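Local coordinates for protein cyclopenase asqI (Emericella nidulans, PDB 5YY3) that uses one zinc ion per subunit as a cyclopenase, converting 4'-methoxycyclopenin into 4'-methoxyviridicatin with loss of methyl isocyanate during aspoquinolone biosynthesis, at residues 80-83 and 84-88; 99-102 and 103-107; 115-118 and 119-123. All coordinates share one frame; numbering follows the deposited sequence.

Interaction 1 of 3, residues 80-83 and 84-88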
# COMPACT_ATOMS: atom_id res chain seq x y z
N LEU A 80 18.03 40.17 1.76
CA LEU A 80 19.36 39.56 1.68
C LEU A 80 20.39 40.62 1.34
O LEU A 80 21.52 40.58 1.83
CB LEU A 80 19.39 38.41 0.66
CG LEU A 80 18.57 37.18 1.07
CD1 LEU A 80 18.26 36.27 -0.11
CD2 LEU A 80 19.29 36.39 2.17
N GLU A 81 19.99 41.58 0.51
CA GLU A 81 20.84 42.72 0.18
C GLU A 81 21.27 43.45 1.45
O GLU A 81 22.44 43.79 1.64
CB GLU A 81 20.11 43.67 -0.76
CG GLU A 81 20.93 44.09 -1.97
CD GLU A 81 20.16 45.02 -2.90
OE1 GLU A 81 20.56 46.20 -3.04
OE2 GLU A 81 19.16 44.56 -3.50
N THR A 82 20.30 43.67 2.34
CA THR A 82 20.53 44.37 3.59
C THR A 82 21.43 43.56 4.50
O THR A 82 22.39 44.08 5.09
CB THR A 82 19.21 44.66 4.32
OG1 THR A 82 18.37 45.48 3.50
CG2 THR A 82 19.48 45.38 5.62
N MET A 83 21.11 42.28 4.62
CA MET A 83 21.90 41.35 5.40
C MET A 83 23.35 41.36 4.94
O MET A 83 24.26 41.42 5.77
CB MET A 83 21.30 39.94 5.30
CG MET A 83 21.98 38.92 6.17
SD MET A 83 23.34 38.13 5.32
CE MET A 83 22.49 37.49 3.88
N LYS A 84 23.56 41.32 3.62
CA LYS A 84 24.92 41.29 3.07
C LYS A 84 25.70 42.56 3.39
O LYS A 84 26.89 42.49 3.70
CB LYS A 84 24.89 41.07 1.56
CG LYS A 84 24.97 39.61 1.14
CD LYS A 84 24.83 39.44 -0.37
CE LYS A 84 24.48 38.01 -0.74
NZ LYS A 84 23.66 37.93 -2.00
N ALA A 85 25.04 43.71 3.31
CA ALA A 85 25.68 44.97 3.64
C ALA A 85 26.06 45.00 5.11
O ALA A 85 27.10 45.55 5.49
CB ALA A 85 24.79 46.13 3.30
N VAL A 86 25.23 44.40 5.95
CA VAL A 86 25.51 44.32 7.37
C VAL A 86 26.69 43.40 7.62
O VAL A 86 27.54 43.66 8.48
CB VAL A 86 24.29 43.84 8.15
CG1 VAL A 86 24.66 43.52 9.59
CG2 VAL A 86 23.21 44.89 8.08
N SER A 87 26.75 42.33 6.84
CA SER A 87 27.88 41.43 6.89
C SER A 87 29.16 42.19 6.53
O SER A 87 30.19 42.02 7.20
CB SER A 87 27.67 40.24 5.96
OG SER A 87 28.79 39.39 5.98
N LEU A 88 29.09 43.02 5.49
CA LEU A 88 30.25 43.83 5.05
C LEU A 88 30.62 44.88 6.10
O LEU A 88 31.80 45.18 6.33
CB LEU A 88 29.95 44.52 3.72
CG LEU A 88 29.99 43.67 2.46
CD1 LEU A 88 29.37 44.44 1.31
CD2 LEU A 88 31.42 43.25 2.13

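Interaction 2 of 3, residues 99-102 and 103-107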
# COMPACT_ATOMS: atom_id res chain seq x y z
N ASP A 99 37.03 42.86 16.39
CA ASP A 99 36.48 44.03 15.72
C ASP A 99 35.06 43.73 15.21
O ASP A 99 34.11 44.46 15.54
CB ASP A 99 37.39 44.49 14.57
CG ASP A 99 38.73 45.02 15.06
OD1 ASP A 99 38.74 45.71 16.10
OD2 ASP A 99 39.77 44.78 14.40
N GLY A 100 34.91 42.67 14.43
CA GLY A 100 33.61 42.31 13.88
C GLY A 100 32.59 42.07 14.98
O GLY A 100 31.43 42.48 14.89
N ILE A 101 33.03 41.41 16.05
CA ILE A 101 32.11 41.04 17.11
C ILE A 101 31.67 42.26 17.92
O ILE A 101 30.53 42.32 18.38
CB ILE A 101 32.74 39.98 18.01
CG1 ILE A 101 33.06 38.76 17.17
CG2 ILE A 101 31.80 39.60 19.14
CD1 ILE A 101 33.58 37.62 17.96
N SER A 102 32.57 43.23 18.07
CA SER A 102 32.21 44.51 18.70
C SER A 102 31.12 45.23 17.91
O SER A 102 30.12 45.66 18.50
CB SER A 102 33.43 45.42 18.82
OG SER A 102 34.29 44.97 19.86
N LYS A 103 31.31 45.35 16.60
CA LYS A 103 30.32 45.96 15.71
C LYS A 103 28.98 45.22 15.84
O LYS A 103 27.92 45.83 15.95
CB LYS A 103 30.80 45.94 14.25
CG LYS A 103 30.04 46.89 13.32
CD LYS A 103 30.08 48.33 13.84
CE LYS A 103 29.55 49.35 12.83
NZ LYS A 103 28.08 49.59 12.93
N ALA A 104 29.07 43.89 15.84
CA ALA A 104 27.91 43.02 15.97
C ALA A 104 27.12 43.31 17.25
O ALA A 104 25.91 43.55 17.19
CB ALA A 104 28.36 41.56 15.95
N LYS A 105 27.80 43.28 18.40
CA LYS A 105 27.16 43.57 19.68
C LYS A 105 26.48 44.92 19.63
O LYS A 105 25.35 45.09 20.10
CB LYS A 105 28.18 43.56 20.83
CG LYS A 105 28.71 42.20 21.27
CD LYS A 105 29.24 42.30 22.71
CE LYS A 105 30.36 41.31 22.97
NZ LYS A 105 30.16 40.08 22.16
N GLU A 106 27.20 45.87 19.06
CA GLU A 106 26.72 47.24 18.94
C GLU A 106 25.41 47.28 18.18
O GLU A 106 24.41 47.82 18.66
CB GLU A 106 27.78 48.07 18.24
CG GLU A 106 27.45 49.51 18.04
CD GLU A 106 28.61 50.25 17.44
OE1 GLU A 106 28.67 50.37 16.19
OE2 GLU A 106 29.49 50.68 18.22
N LEU A 107 25.40 46.68 16.99
CA LEU A 107 24.21 46.63 16.15
C LEU A 107 23.07 45.90 16.85
O LEU A 107 21.92 46.31 16.76
CB LEU A 107 24.54 45.96 14.81
CG LEU A 107 25.55 46.70 13.93
CD1 LEU A 107 26.01 45.82 12.78
CD2 LEU A 107 24.95 48.00 13.41

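Interaction 3 of 3, residues 115-118 and 119-123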
# COMPACT_ATOMS: atom_id res chain seq x y z
N GLU A 115 18.06 37.26 13.60
CA GLU A 115 18.11 36.30 12.50
C GLU A 115 18.93 36.90 11.38
O GLU A 115 19.75 36.23 10.75
CB GLU A 115 16.71 35.93 12.02
CG GLU A 115 16.67 34.95 10.85
CD GLU A 115 17.23 33.58 11.19
OE1 GLU A 115 16.99 33.08 12.31
OE2 GLU A 115 17.88 32.98 10.31
N LEU A 116 18.70 38.19 11.13
CA LEU A 116 19.50 38.93 10.17
C LEU A 116 20.96 38.84 10.59
O LEU A 116 21.83 38.55 9.78
CB LEU A 116 19.03 40.38 10.07
CG LEU A 116 19.62 41.27 8.97
CD1 LEU A 116 18.72 42.48 8.75
CD2 LEU A 116 21.06 41.72 9.28
N MET A 117 21.21 39.10 11.87
CA MET A 117 22.58 39.06 12.39
C MET A 117 23.22 37.68 12.23
O MET A 117 24.40 37.58 11.89
CB MET A 117 22.62 39.48 13.86
CG MET A 117 24.03 39.60 14.41
SD MET A 117 25.02 40.72 13.40
CE MET A 117 26.59 39.90 13.48
N ARG A 118 22.45 36.62 12.47
CA ARG A 118 22.98 35.26 12.34
C ARG A 118 23.50 34.99 10.95
O ARG A 118 24.58 34.44 10.79
CB ARG A 118 21.93 34.21 12.72
CG ARG A 118 22.03 33.80 14.15
CD ARG A 118 20.98 32.80 14.53
NE ARG A 118 20.15 33.36 15.59
CZ ARG A 118 18.92 33.76 15.36
NH1 ARG A 118 18.42 33.62 14.15
NH2 ARG A 118 18.19 34.27 16.34
N ASP A 119 22.73 35.40 9.95
CA ASP A 119 23.14 35.26 8.56
C ASP A 119 24.38 36.11 8.27
O ASP A 119 25.31 35.66 7.61
CB ASP A 119 22.00 35.65 7.62
CG ASP A 119 21.06 34.50 7.34
OD1 ASP A 119 21.50 33.34 7.49
OD2 ASP A 119 19.89 34.75 6.95
N ALA A 120 24.38 37.34 8.78
CA ALA A 120 25.47 38.27 8.53
C ALA A 120 26.75 37.79 9.20
O ALA A 120 27.83 37.79 8.60
CB ALA A 120 25.09 39.69 9.02
N LEU A 121 26.62 37.36 10.45
CA LEU A 121 27.76 36.91 11.23
C LEU A 121 28.32 35.62 10.66
O LEU A 121 29.54 35.40 10.68
CB LEU A 121 27.35 36.70 12.68
CG LEU A 121 28.51 36.38 13.61
CD1 LEU A 121 29.63 37.39 13.40
CD2 LEU A 121 28.03 36.37 15.04
N GLY A 122 27.42 34.77 10.16
CA GLY A 122 27.80 33.49 9.60
C GLY A 122 28.72 33.67 8.42
O GLY A 122 29.80 33.08 8.39
N ILE A 123 28.29 34.48 7.47
CA ILE A 123 29.09 34.86 6.30
C ILE A 123 30.39 35.51 6.73
O ILE A 123 31.47 35.18 6.23
CB ILE A 123 28.31 35.84 5.40
CG1 ILE A 123 27.07 35.16 4.85
CG2 ILE A 123 29.21 36.36 4.26
CD1 ILE A 123 26.15 36.09 4.10
O HOH W 1 17.71 33.17 7.78

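Interaction 1 of 3, residues 80-83 and 84-88
Lys84 sits one turn after Leu80, and its backbone N gives its hydrogen to Leu80 O at 2.8 Å. The same acceptor lies under the lysine side chain: with chi1 at -92°, the aliphatic part runs back past this carbonyl and brings Lys84 CG to 3.6 Å from Leu80 O. The next three acceptors are met in the same i to i+4 fashion. Ala85 N binds Glu81 O (3.1 Å), Val86 N binds Thr82 O (3.0 Å) and Ser87 N binds Met83 O (2.9 Å), so each carbonyl from 80 to 83 holds an amide hydrogen. Thr82 O is also pressed by a methyl group, Val86 CG2, at 3.2 Å.

The hydroxyls lean on main-chain carbonyls too. Thr82 OG1 makes a weak hydrogen bond back to Glu78 O, while Ser87 OG reaches out of the helix to Ala120 O on helix 114-127. Met83 is bent at chi2 and chi3 so that its sulfur folds back alongside the chain, SD 3.6 Å from Lys84 N, and its buried side chain packs against Asp119, Ile123 and Tyr72.

This is a regular stretch of an amphipathic alpha helix, a little over two turns long: Leu80, Met83, Val86 and Ser87 are buried, while Glu81 and Lys84 are exposed. The buried face is near the zinc site, with the Leu80 side chain about 9 Å from that of the zinc ligand His190.

Interaction 2 of 3, residues 99-102 and 103-107
Residues 99-102 and 103-107 run on without a break as alpha helix, with Ile101 CA 4.8 Å from Ala104 CA. Four i to i+4 bonds join the two segments. Lys103 N to Asp99 O is the longest at 3.1 Å, yet it is nearly linear, with an angle of 173° at the hydrogen. Gly100 O takes Ala104 N and Ile101 O takes Lys105 N, both at 2.9 Å, and Ser102 O receives Glu106 N.

Among the side chains, Ile101 and Lys105 carry the contact. They cross obliquely, and the CG2 methyl of Ile101 meets the ammonium end of Lys105, CG2 to NZ 3.5 Å. The isoleucine places that methyl anti to its own backbone N (chi1 -60° for the other branch), while the lysine bends at chi4, which leaves NZ against that methyl. The charge itself is answered elsewhere, in a salt bridge from Lys105 NZ to Asp56. On another side of the helix Lys103 curls at chi2 and chi4 toward Glu106, where NZ and OE1 form a salt bridge whose hydrogen bond is weak, at 3.4 Å. Ala104 CB sits close over the backbone, 3.3 Å from Ile101 O, and Ser102 OG hydrogen-bonds back to Glu98 O.

Three helices surround this part of helix 97-109. Ile101 packs into helix 53-61 against Val53, Val57 and Ile60, while Lys103 and Ala104 lie against helix 77-92 near its end, Lys103 on Met89 and both on Leu90. Ala104 also meets Met117 of helix 114-127.

Interaction 3 of 3, residues 115-118 and 119-123
The carboxylates of Glu115 and Asp119, one helical turn apart, come within 4.3 Å of each other, measured from OE2 to OD2. The guanidinium of Arg118 has the glutamate carboxyl carbon at its edge, in its plane. The two groups are paired as a salt bridge, but they sit too close in the model for its length to be trusted. Beyond it, Arg118 NH2 hydrogen-bonds Leu63 O. A water bridges the two carboxylates and donates to both, at 2.5 Å to Glu115 OE2 and 2.8 Å to Asp119 OD2, which probably eases the approach of two like charges. Asp119 OD2 has a second partner in the hydroxyl of Tyr72, so bridging water and tyrosine both hold this oxygen.

On a different side of the helix the contact is apolar. Met117 CE lies 3.4 Å from Leu121 CB and also near both leucine methyls, the two side chains crossing at a slant. Met117 leaves the backbone with CG anti to N (chi1 -174°), then turns at chi2, which carries the thioether along the helix toward Leu121. Beneath them Leu121 N is bound to Met117 O at 2.7 Å. Gly122 N makes the next bond of the series, to Arg118 O.

Met117 also packs on Ile60, Leu90 and Ala104 of three other helices. Helix 114-127 belongs to the domain related to the copper-containing domain of hemocyanins, which in this tyrosinase-family enzyme holds zinc. Its acidic face, with water and Tyr72, lies beside the zinc site: the Asp119 side chain is about 7 Å from that of His190.

Overall arrangement
Interactions 1, 2 and 3 follow one another along the chain, on helices 77-92, 97-109 and 114-127, and bundle together on one side of the subunit. Interaction 3 is the middle member in space: its centre is about 9 Å from that of interaction 1 and about 12 Å from that of interaction 2, whereas the centres of 1 and 2 are about 14 Å apart. The three also touch directly. Met83 CG lies 3.6 Å from Asp119 CB, Met117 CE reaches Ala104 CB at 3.5 Å, and Val86 CG1 meets Leu107 CD1 at 4.2 Å. Interactions 1 and 3 approach the zinc ligands, while interaction 2 lies away from them, so the bundle extends from beside the metal site outward.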